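Local coordinates for glyoxalase family protein (Enterococcus faecalis, PDB 2P25) that is of unknown function but belongs to the glyoxalase/bleomycin resistance protein/dioxygenase superfamily and is built from two beta-alpha-beta-beta-beta modules, at residues V31-H36 and S51-I56; M111-D116 and P121-E126. All coordinates share one frame; numbering follows the deposited sequence.

Contact 1 of 2, residues V31-H36 and S51-I56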
# COMPACT_ATOMS: atom_id res chain seq x y z
N VAL A 31 -6.81 17.50 2.88
CA VAL A 31 -7.63 17.13 1.73
C VAL A 31 -7.09 17.77 0.45
O VAL A 31 -6.88 18.99 0.38
CB VAL A 31 -9.12 17.53 1.93
CG1 VAL A 31 -9.90 17.26 0.65
CG2 VAL A 31 -9.72 16.77 3.11
N LEU A 32 -6.85 16.94 -0.56
CA LEU A 32 -6.51 17.39 -1.90
C LEU A 32 -7.77 17.50 -2.74
O LEU A 32 -8.01 18.51 -3.39
CB LEU A 32 -5.54 16.41 -2.56
CG LEU A 32 -4.98 16.78 -3.92
CD1 LEU A 32 -4.21 18.07 -3.81
CD2 LEU A 32 -4.08 15.63 -4.38
N ARG A 33 -8.58 16.43 -2.75
CA ARG A 33 -9.86 16.46 -3.43
C ARG A 33 -10.85 15.51 -2.76
O ARG A 33 -10.46 14.55 -2.12
CB ARG A 33 -9.72 16.22 -4.96
CG ARG A 33 -9.33 14.86 -5.40
CD ARG A 33 -9.15 14.84 -6.95
NE ARG A 33 -8.01 15.65 -7.37
CZ ARG A 33 -6.73 15.27 -7.25
NH1 ARG A 33 -5.75 16.08 -7.66
NH2 ARG A 33 -6.41 14.08 -6.74
N GLU A 34 -12.14 15.80 -2.90
CA GLU A 34 -13.20 14.91 -2.41
C GLU A 34 -14.30 14.91 -3.45
O GLU A 34 -14.76 15.97 -3.86
CB GLU A 34 -13.80 15.37 -1.06
CG GLU A 34 -14.98 14.45 -0.60
CD GLU A 34 -15.65 14.82 0.74
OE1 GLU A 34 -14.98 15.39 1.60
OE2 GLU A 34 -16.85 14.48 0.92
N ASN A 35 -14.71 13.72 -3.90
CA ASN A 35 -15.78 13.61 -4.89
C ASN A 35 -16.63 12.38 -4.67
O ASN A 35 -16.11 11.31 -4.38
CB ASN A 35 -15.19 13.53 -6.29
CG ASN A 35 -14.62 14.85 -6.76
OD1 ASN A 35 -15.35 15.74 -7.19
ND2 ASN A 35 -13.29 14.97 -6.69
N HIS A 36 -17.94 12.51 -4.88
CA HIS A 36 -18.88 11.40 -4.67
C HIS A 36 -19.15 10.73 -6.01
O HIS A 36 -19.51 11.41 -6.98
CB HIS A 36 -20.16 11.93 -4.01
CG HIS A 36 -19.91 12.61 -2.69
ND1 HIS A 36 -20.90 12.83 -1.76
CD2 HIS A 36 -18.77 13.10 -2.14
CE1 HIS A 36 -20.39 13.43 -0.70
NE2 HIS A 36 -19.09 13.61 -0.91
N SER A 51 4.82 14.98 0.14
CA SER A 51 4.86 14.63 -1.28
C SER A 51 4.14 13.31 -1.43
O SER A 51 4.01 12.76 -2.52
CB SER A 51 6.31 14.55 -1.77
OG SER A 51 6.94 13.36 -1.33
N GLN A 52 3.65 12.81 -0.30
CA GLN A 52 2.92 11.58 -0.20
C GLN A 52 1.44 11.81 -0.57
O GLN A 52 0.87 12.82 -0.20
CB GLN A 52 3.04 11.09 1.23
CG GLN A 52 2.68 9.66 1.42
CD GLN A 52 2.34 9.35 2.85
OE1 GLN A 52 2.92 9.93 3.77
NE2 GLN A 52 1.41 8.43 3.05
N GLU A 53 0.84 10.87 -1.31
CA GLU A 53 -0.60 10.95 -1.57
C GLU A 53 -1.32 9.68 -1.17
O GLU A 53 -0.82 8.56 -1.37
CB GLU A 53 -0.86 11.29 -3.03
CG GLU A 53 -2.32 11.52 -3.38
CD GLU A 53 -2.49 12.36 -4.66
OE1 GLU A 53 -1.58 13.16 -4.99
OE2 GLU A 53 -3.53 12.21 -5.33
N LEU A 54 -2.49 9.86 -0.57
CA LEU A 54 -3.28 8.73 -0.10
C LEU A 54 -4.66 8.87 -0.71
O LEU A 54 -5.27 9.93 -0.60
CB LEU A 54 -3.34 8.78 1.43
CG LEU A 54 -3.37 7.55 2.29
CD1 LEU A 54 -2.09 6.72 2.08
CD2 LEU A 54 -3.52 8.02 3.72
N GLU A 55 -5.12 7.84 -1.41
CA GLU A 55 -6.45 7.83 -2.03
C GLU A 55 -7.37 6.91 -1.26
O GLU A 55 -7.09 5.71 -1.17
CB GLU A 55 -6.29 7.31 -3.43
CG GLU A 55 -7.46 7.39 -4.32
CD GLU A 55 -7.00 7.27 -5.75
OE1 GLU A 55 -6.46 8.26 -6.32
OE2 GLU A 55 -7.16 6.17 -6.30
N ILE A 56 -8.46 7.43 -0.74
CA ILE A 56 -9.34 6.62 0.10
C ILE A 56 -10.70 6.51 -0.56
O ILE A 56 -11.31 7.53 -0.89
CB ILE A 56 -9.47 7.19 1.52
CG1 ILE A 56 -8.08 7.52 2.09
CG2 ILE A 56 -10.26 6.21 2.40
CD1 ILE A 56 -8.07 7.95 3.52
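E53 reaches out from strand 52-58 and meets two side chains of strand 30-37, L32 and R33, although the two strands are not neighbours. Both side chains cross that of E53 at about a right angle. With CG anti to its backbone N (chi1 -175°) and the rest of the chain extended, the glutamate carries its carboxylate far enough to span the gap. Methyl CD2 of L32 lies against the carboxylate, 3.6 Å from E53 OE1 and about as far from E53 OE2, a van der Waals contact of a branched apolar tip with a charged group. R33, the next residue along, bends at chi3 (66°), and its NH2 comes to the carboxylate. E53 OE2 sits at the guanidinium edge, near its plane, 3.7 Å from R33 NH2: a long salt bridge, with the two flat groups 40° apart. L32 CG lies 3.7 Å above the plane of the R33 guanidinium, offset toward its rim, while arginine's length carries its charge across. The main partner of R33 NH2 is D46 of strand 42-49, with which it makes a salt bridge; E53 is a second, longer one. R33 also packs on T107 of the second subunit. L32 and R33 both face D46 in a classic beta bulge. Strand 42-49 runs between the two strands in the sheet, and strand 6-13 flanks 52-58 on its far side, where E53 touches H8.

Contact 2 of 2, residues M111-D116 and P121-E126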
# COMPACT_ATOMS: atom_id res chain seq x y z
N MSE A 111 10.23 -0.75 16.04
CA MSE A 111 9.01 -0.74 15.22
C MSE A 111 7.82 -1.09 16.09
O MSE A 111 7.95 -1.71 17.15
CB MSE A 111 9.11 -1.74 14.06
CG MSE A 111 9.38 -3.13 14.55
SE MSE A 111 9.35 -4.43 13.10
CE MSE A 111 7.40 -4.54 12.87
N THR A 112 6.64 -0.66 15.64
CA THR A 112 5.39 -1.12 16.22
C THR A 112 4.28 -0.88 15.18
O THR A 112 4.55 -0.34 14.09
CB THR A 112 5.05 -0.41 17.55
OG1 THR A 112 3.92 -1.09 18.16
CG2 THR A 112 4.70 1.08 17.31
N PHE A 113 3.06 -1.28 15.53
CA PHE A 113 1.88 -1.10 14.68
C PHE A 113 0.77 -0.39 15.42
O PHE A 113 0.61 -0.53 16.64
CB PHE A 113 1.30 -2.46 14.24
CG PHE A 113 2.07 -3.13 13.13
CD1 PHE A 113 1.72 -2.92 11.80
CD2 PHE A 113 3.14 -3.97 13.43
CE1 PHE A 113 2.42 -3.56 10.76
CE2 PHE A 113 3.86 -4.62 12.40
CZ PHE A 113 3.52 -4.41 11.08
N PHE A 114 0.02 0.40 14.67
CA PHE A 114 -1.28 0.88 15.09
C PHE A 114 -2.24 0.53 13.95
O PHE A 114 -1.82 -0.07 12.96
CB PHE A 114 -1.28 2.38 15.43
CG PHE A 114 -0.91 3.30 14.28
CD1 PHE A 114 -1.89 4.12 13.70
CD2 PHE A 114 0.41 3.39 13.83
CE1 PHE A 114 -1.57 5.00 12.66
CE2 PHE A 114 0.74 4.24 12.79
CZ PHE A 114 -0.25 5.06 12.22
N PHE A 115 -3.53 0.83 14.10
CA PHE A 115 -4.52 0.33 13.14
C PHE A 115 -5.49 1.42 12.83
O PHE A 115 -5.83 2.22 13.70
CB PHE A 115 -5.25 -0.88 13.73
CG PHE A 115 -4.32 -2.00 14.05
CD1 PHE A 115 -4.02 -2.96 13.08
CD2 PHE A 115 -3.67 -2.07 15.30
CE1 PHE A 115 -3.09 -3.97 13.36
CE2 PHE A 115 -2.74 -3.07 15.57
CZ PHE A 115 -2.46 -4.01 14.60
N ASP A 116 -5.90 1.47 11.57
CA ASP A 116 -6.92 2.44 11.15
C ASP A 116 -8.31 1.99 11.64
O ASP A 116 -8.44 0.92 12.26
CB ASP A 116 -6.77 2.78 9.64
CG ASP A 116 -7.69 1.96 8.71
OD1 ASP A 116 -8.28 0.96 9.12
OD2 ASP A 116 -7.81 2.37 7.53
N PRO A 121 -3.50 -2.50 9.31
CA PRO A 121 -2.24 -2.28 10.05
C PRO A 121 -1.38 -1.19 9.43
O PRO A 121 -1.13 -1.17 8.20
CB PRO A 121 -1.51 -3.65 9.95
CG PRO A 121 -2.61 -4.64 9.51
CD PRO A 121 -3.54 -3.82 8.66
N LEU A 122 -0.91 -0.29 10.30
CA LEU A 122 -0.04 0.80 9.90
C LEU A 122 1.18 0.69 10.79
O LEU A 122 1.06 0.68 12.02
CB LEU A 122 -0.75 2.15 10.07
CG LEU A 122 -2.01 2.31 9.19
CD1 LEU A 122 -2.78 3.58 9.59
CD2 LEU A 122 -1.55 2.39 7.71
N GLU A 123 2.34 0.58 10.17
CA GLU A 123 3.57 0.38 10.94
C GLU A 123 4.33 1.68 11.16
O GLU A 123 4.37 2.53 10.27
CB GLU A 123 4.42 -0.63 10.20
CG GLU A 123 5.63 -1.15 10.95
CD GLU A 123 6.52 -1.97 10.04
OE1 GLU A 123 6.08 -3.03 9.56
OE2 GLU A 123 7.64 -1.55 9.74
N LEU A 124 4.98 1.79 12.32
CA LEU A 124 6.01 2.80 12.57
C LEU A 124 7.34 2.08 12.62
O LEU A 124 7.47 1.04 13.29
CB LEU A 124 5.76 3.50 13.91
CG LEU A 124 4.44 4.24 14.14
CD1 LEU A 124 4.38 4.80 15.57
CD2 LEU A 124 4.27 5.34 13.11
N HIS A 125 8.34 2.61 11.90
CA HIS A 125 9.63 1.97 11.83
C HIS A 125 10.74 3.02 11.85
O HIS A 125 10.69 3.97 11.08
CB HIS A 125 9.69 1.17 10.51
CG HIS A 125 10.75 0.12 10.47
ND1 HIS A 125 12.10 0.41 10.53
CD2 HIS A 125 10.66 -1.22 10.34
CE1 HIS A 125 12.79 -0.71 10.45
NE2 HIS A 125 11.95 -1.72 10.33
N GLU A 126 11.73 2.83 12.71
CA GLU A 126 12.88 3.74 12.73
C GLU A 126 13.87 3.47 11.58
O GLU A 126 13.75 2.45 10.87
CB GLU A 126 13.57 3.66 14.08
CG GLU A 126 12.79 4.42 15.16
CD GLU A 126 13.58 4.70 16.44
OE1 GLU A 126 14.71 4.16 16.61
OE2 GLU A 126 13.07 5.48 17.27
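The beta hairpin of strands 110-115 and 121-125 forms the two middle strands of a four-stranded mixed sheet, and contact 2 is its antiparallel pairing. Two hydrogen-bonded pairs, T112 with L124 and F114 with L122, hold it together. The bond from L122 N to F114 O measures 2.8 Å, and the return bond from F114 N to L122 O is nearly straight, at 164°. On one face, F114, L122 and L124 suit a covering of helices 84-93 and 16-26; T112 there turns its hydroxyl to E99 O. The F114 ring, placed by chi1 62° between its backbone N and carbonyl carbon, leans over the partner strand: L122 CB lies over one ring face, 3.8 Å from the centroid, in a CH-pi contact, while L124 CD2 meets F114 CE2 obliquely at 3.7 Å. The other face carries M111 (selenomethionine), F113, F115, P121, E123 and H125. There P121 CB touches F113 CD1 and F115 CE1; proline fits because its pair with F115 is non-hydrogen-bonded, so the N-H it lacks is not needed across the hairpin. E123 is extended; its OE2 is hydrogen-bonded to H8 NE2 of the second subunit, whereas its CB covers a face of the F113 ring, 4.0 Å from the centroid.

The two contacts follow one another along the chain, contact 1 closing before contact 2 opens, and their centres lie 21 Å apart on opposite sides of the chain's centre, the nearest atoms being about 7 Å apart without touching. Each belongs to a different four-stranded mixed sheet with the same strand order, 1-4-3-2, the repeated beta-alpha-beta-beta-beta plan of this superfamily. Contact 1 reaches across strand 42-49 from an outermost strand at the surface; contact 2 joins adjacent strands in a buried hairpin. Helix 16-26 lies against both regions, meeting L54 and I56 of segment 51-56 and F114 and L122 of contact 2. Both contacts also touch the second subunit, so each sheet contributes to the dimer.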